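Local coordinates for protein transcriptional regulator (Streptococcus dysgalactiae, PDB 4YV9) that binds DNA as a transcriptional regulator and serves as receptor for SHP peptide pheromones in quorum sensing, at residues 101-104 with 105-109; 250-253 with 254-258. All coordinates share one frame; numbering follows the deposited sequence.

Interaction 1: residues 101-104 with 105-109; sequences HKDY and ESTMI
Lys102 O, Asp103 O and Tyr104 O accept the amides of Ser106, Thr107 and Met108 in the first turn of helix 103-113, with Lys102 at the N-cap position; the bond from Ser106 N, 2.9 Å to Lys102 O, lies nearly in line with that carbonyl. The hydroxyl of Ser106 folds back over the same turn, where OG lies 3.0 Å from Lys102 O and 3.2 Å from Asp103 O, because chi1 of 56° sets it between the backbone N and the carbonyl carbon. Glu105 bends at chi2 (77°) and brings its carboxylate back along the N-cap residue, where OE1 lies 3.2 Å from Lys102 CB. No direct salt bridge forms here: Lys102 NZ stands 4.9 Å from Glu105 OE2, and a water links them, accepting from NZ and donating to OE2 at 2.7 Å. OE2 is also hydrogen-bonded to Tyr143. A second water bridges one turn of the helix, donating to Asp103 OD2 and accepting from Thr107 OG1 at 2.9 Å, while the same OD2 takes a salt bridge from Arg129 of helix 124-136. The selenomethionine at Met108 leads its extended chain away from the turn, onto helix 142-151. Around this helix start, Tyr104 stacks on Tyr133 of helix 124-136, and Glu105 and Ile109 pack on Leu76 of helix 72-85.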
loop_
_atom_site.group_PDB
_atom_site.type_symbol
_atom_site.label_atom_id
_atom_site.label_comp_id
_atom_site.label_asym_id
_atom_site.label_seq_id
_atom_site.Cartn_x
_atom_site.Cartn_y
_atom_site.Cartn_z
ATOM N N HIS B 101 19.121 23.622 -9.071
ATOM C CA HIS B 101 18.053 24.613 -9.204
ATOM C C HIS B 101 16.801 24.226 -8.416
ATOM O O HIS B 101 15.840 24.993 -8.349
ATOM C CB HIS B 101 17.702 24.820 -10.681
ATOM C CG HIS B 101 17.251 23.572 -11.382
ATOM N ND1 HIS B 101 18.123 22.567 -11.749
ATOM C CD2 HIS B 101 16.025 23.175 -11.793
ATOM C CE1 HIS B 101 17.449 21.602 -12.347
ATOM N NE2 HIS B 101 16.175 21.945 -12.391
ATOM N N LYS B 102 16.820 23.038 -7.821
ATOM C CA LYS B 102 15.688 22.541 -7.039
ATOM C C LYS B 102 16.065 22.483 -5.560
ATOM O O LYS B 102 16.740 21.545 -5.143
ATOM C CB LYS B 102 15.271 21.155 -7.534
ATOM C CG LYS B 102 15.063 21.063 -9.036
ATOM C CD LYS B 102 13.842 21.836 -9.466
ATOM C CE LYS B 102 12.758 20.897 -9.971
ATOM N NZ LYS B 102 11.385 21.465 -9.792
ATOM N N ASP B 103 15.625 23.467 -4.771
ATOM C CA ASP B 103 16.192 23.666 -3.433
ATOM C C ASP B 103 15.962 22.470 -2.520
ATOM O O ASP B 103 16.914 21.939 -1.950
ATOM C CB ASP B 103 15.634 24.930 -2.770
ATOM C CG ASP B 103 16.445 25.359 -1.546
ATOM O OD1 ASP B 103 17.694 25.420 -1.630
ATOM O OD2 ASP B 103 15.839 25.633 -0.489
ATOM N N TYR B 104 14.714 22.028 -2.392
ATOM C CA TYR B 104 14.416 20.952 -1.453
ATOM C C TYR B 104 15.017 19.627 -1.905
ATOM O O TYR B 104 15.504 18.854 -1.078
ATOM C CB TYR B 104 12.910 20.796 -1.252
ATOM C CG TYR B 104 12.224 22.092 -0.891
ATOM C CD1 TYR B 104 12.857 23.032 -0.095
ATOM C CD2 TYR B 104 10.954 22.385 -1.379
ATOM C CE1 TYR B 104 12.247 24.220 0.220
ATOM C CE2 TYR B 104 10.336 23.567 -1.066
ATOM C CZ TYR B 104 10.983 24.480 -0.268
ATOM O OH TYR B 104 10.371 25.666 0.041
ATOM N N GLU B 105 14.991 19.374 -3.208
ATOM C CA GLU B 105 15.580 18.160 -3.762
ATOM C C GLU B 105 17.098 18.092 -3.520
ATOM O O GLU B 105 17.624 17.062 -3.113
ATOM C CB GLU B 105 15.304 18.054 -5.260
ATOM C CG GLU B 105 13.846 17.692 -5.645
ATOM C CD GLU B 105 12.901 18.861 -5.517
ATOM O OE1 GLU B 105 13.379 19.973 -5.205
ATOM O OE2 GLU B 105 11.679 18.674 -5.716
ATOM N N SER B 106 17.808 19.176 -3.792
ATOM C CA SER B 106 19.257 19.120 -3.641
ATOM C C SER B 106 19.590 19.072 -2.164
ATOM O O SER B 106 20.523 18.380 -1.777
ATOM C CB SER B 106 19.950 20.293 -4.342
ATOM O OG SER B 106 19.467 21.539 -3.885
ATOM N N THR B 107 18.815 19.777 -1.338
ATOM C CA THR B 107 18.998 19.700 0.109
ATOM C C THR B 107 18.853 18.247 0.568
ATOM O O THR B 107 19.639 17.762 1.376
ATOM C CB THR B 107 17.996 20.603 0.884
ATOM O OG1 THR B 107 18.388 21.980 0.751
ATOM C CG2 THR B 107 17.994 20.229 2.366
HETATM N N MSE B 108 17.864 17.548 0.017
HETATM C CA MSE B 108 17.693 16.126 0.285
HETATM C C MSE B 108 18.817 15.229 -0.274
HETATM O O MSE B 108 19.202 14.237 0.350
HETATM C CB MSE B 108 16.356 15.655 -0.281
HETATM C CG MSE B 108 16.149 14.190 -0.108
HETATM SE SE MSE B 108 14.497 13.510 -0.952
HETATM C CE MSE B 108 15.089 11.692 -1.028
ATOM N N ILE B 109 19.307 15.556 -1.463
ATOM C CA ILE B 109 20.416 14.801 -2.063
ATOM C C ILE B 109 21.681 14.930 -1.211
ATOM O O ILE B 109 22.411 13.956 -1.009
ATOM C CB ILE B 109 20.712 15.269 -3.492
ATOM C CG1 ILE B 109 19.516 14.973 -4.394
ATOM C CG2 ILE B 109 21.934 14.540 -4.064
ATOM C CD1 ILE B 109 19.610 15.617 -5.760
HETATM O O HOH W 1 9.941 19.962 -7.408
HETATM O O HOH W 2 16.024 23.558 1.250
#

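Interaction 2: residues 250-253 with 254-258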
loop_
_atom_site.group_PDB
_atom_site.type_symbol
_atom_site.label_atom_id
_atom_site.label_comp_id
_atom_site.label_asym_id
_atom_site.label_seq_id
_atom_site.Cartn_x
_atom_site.Cartn_y
_atom_site.Cartn_z
ATOM N N ALA B 250 10.841 -9.447 19.934
ATOM C CA ALA B 250 11.028 -8.822 18.625
ATOM C C ALA B 250 12.205 -9.451 17.899
ATOM O O ALA B 250 12.122 -9.701 16.701
ATOM C CB ALA B 250 11.228 -7.319 18.760
ATOM N N LEU B 251 13.292 -9.725 18.625
ATOM C CA LEU B 251 14.465 -10.350 18.018
ATOM C C LEU B 251 14.090 -11.706 17.433
ATOM O O LEU B 251 14.482 -12.037 16.311
ATOM C CB LEU B 251 15.609 -10.521 19.038
ATOM C CG LEU B 251 16.320 -9.262 19.538
ATOM C CD1 LEU B 251 17.421 -9.583 20.572
ATOM C CD2 LEU B 251 16.883 -8.469 18.374
ATOM N N GLN B 252 13.352 -12.490 18.217
ATOM C CA GLN B 252 12.882 -13.808 17.787
ATOM C C GLN B 252 12.066 -13.721 16.495
ATOM O O GLN B 252 12.196 -14.574 15.609
ATOM C CB GLN B 252 12.024 -14.466 18.874
ATOM C CG GLN B 252 12.768 -14.887 20.136
ATOM C CD GLN B 252 11.838 -15.525 21.167
ATOM O OE1 GLN B 252 11.188 -16.538 20.897
ATOM N NE2 GLN B 252 11.769 -14.927 22.354
ATOM N N ILE B 253 11.225 -12.696 16.390
ATOM C CA ILE B 253 10.412 -12.505 15.181
ATOM C C ILE B 253 11.319 -12.331 13.945
ATOM O O ILE B 253 11.178 -13.057 12.962
ATOM C CB ILE B 253 9.457 -11.292 15.334
ATOM C CG1 ILE B 253 8.420 -11.595 16.415
ATOM C CG2 ILE B 253 8.752 -10.984 14.018
ATOM C CD1 ILE B 253 7.485 -10.458 16.733
ATOM N N PHE B 254 12.255 -11.384 13.999
ATOM C CA PHE B 254 13.233 -11.206 12.917
ATOM C C PHE B 254 13.915 -12.535 12.578
ATOM O O PHE B 254 14.064 -12.896 11.409
ATOM C CB PHE B 254 14.309 -10.180 13.300
ATOM C CG PHE B 254 13.814 -8.767 13.424
ATOM C CD1 PHE B 254 12.922 -8.233 12.501
ATOM C CD2 PHE B 254 14.258 -7.962 14.463
ATOM C CE1 PHE B 254 12.482 -6.918 12.619
ATOM C CE2 PHE B 254 13.815 -6.656 14.591
ATOM C CZ PHE B 254 12.928 -6.129 13.667
ATOM N N LYS B 255 14.340 -13.244 13.623
ATOM C CA LYS B 255 15.014 -14.528 13.491
ATOM C C LYS B 255 14.152 -15.554 12.770
ATOM O O LYS B 255 14.567 -16.137 11.766
ATOM C CB LYS B 255 15.393 -15.061 14.870
ATOM C CG LYS B 255 16.235 -16.323 14.856
ATOM C CD LYS B 255 16.397 -16.813 16.289
ATOM C CE LYS B 255 17.170 -18.109 16.381
ATOM N NZ LYS B 255 17.217 -18.568 17.801
ATOM N N TYR B 256 12.943 -15.750 13.292
ATOM C CA TYR B 256 12.007 -16.723 12.758
ATOM C C TYR B 256 11.683 -16.436 11.290
ATOM O O TYR B 256 11.490 -17.366 10.521
ATOM C CB TYR B 256 10.709 -16.747 13.597
ATOM C CG TYR B 256 10.861 -17.335 14.990
ATOM C CD1 TYR B 256 12.030 -17.988 15.372
ATOM C CD2 TYR B 256 9.830 -17.244 15.927
ATOM C CE1 TYR B 256 12.173 -18.528 16.640
ATOM C CE2 TYR B 256 9.962 -17.789 17.200
ATOM C CZ TYR B 256 11.140 -18.426 17.554
ATOM O OH TYR B 256 11.288 -18.971 18.816
ATOM N N LEU B 257 11.629 -15.159 10.899
ATOM C CA LEU B 257 11.279 -14.808 9.520
ATOM C C LEU B 257 12.481 -14.773 8.591
ATOM O O LEU B 257 12.351 -14.421 7.428
ATOM C CB LEU B 257 10.568 -13.451 9.449
ATOM C CG LEU B 257 9.233 -13.341 10.181
ATOM C CD1 LEU B 257 8.693 -11.912 10.051
ATOM C CD2 LEU B 257 8.226 -14.343 9.622
ATOM N N GLY B 258 13.655 -15.126 9.104
ATOM C CA GLY B 258 14.826 -15.228 8.262
ATOM C C GLY B 258 15.342 -13.854 7.927
ATOM O O GLY B 258 16.104 -13.699 6.981
#
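Gln252 and Tyr256, one turn apart near the C-terminal end of helix 242-256, point their side chains the same way, with the amide and ring planes 84° apart. The phenol ring lies with one face over the backbone of the preceding turn: Gln252 O is 3.1 Å from Tyr256 CG and also accepts Tyr256 N at 2.7 Å, in a straight bond (N-H...O 168°) whose donor lies almost in line with the carbonyl. Farther out, Gln252 OE1 comes within 3.2 Å of Tyr256 OH, and OE1 is hydrogen-bonded to the Tyr256 hydroxyl of the second subunit, which places this polar pair at the dimer interface.

The tightly packed side is apolar. Ile253 and Leu257 run side by side, their branches meeting at Ile253 CG2 and Leu257 CD1, 4.1 Å apart. Ile253 CG2 gets there by standing anti to the backbone N, while CG1 lies beside that nitrogen. Phe254 turns its ring back along the helix, where CD2 approaches Ala250 O obliquely at 3.5 Å. By contrast, Lys255 sends a fully extended chain away from the contact on the exposed side, leaving just its CB against the Gln252 and Leu251 carbonyls. The helix then ends in a Schellman motif: Gly258 takes a positive phi (76°), and its amide bonds back to Lys255 O at 3.0 Å.

Within the subunit, Ala250 and Ile253 pack on helix 221-236, while Leu251 and Phe254 meet Tyr263 and Tyr266 of helix 260-273. Across the dimer, Ile253 touches Leu257 of the second subunit and Phe254 touches Phe221 of that chain.

In the fold
Both contacts belong to the C-terminal, TPR-like domain of Rgg, and they come in series along the chain, interaction 1 closing well before interaction 2 opens. Their centres are 38 Å apart on opposite sides of the chain's centre, and even their nearest atoms stay about 23 Å from each other. Interaction 1 lies at the N-terminal end of helix 103-113, whereas interaction 2 lies at the C-terminal end of helix 242-256, within one all-helical array. Each reaches the second subunit, interaction 1 through Glu105, packed on Asn56 of that subunit, and interaction 2 through five residues, so of these two contacts the one ending helix 242-256 has the larger share in the dimer interface.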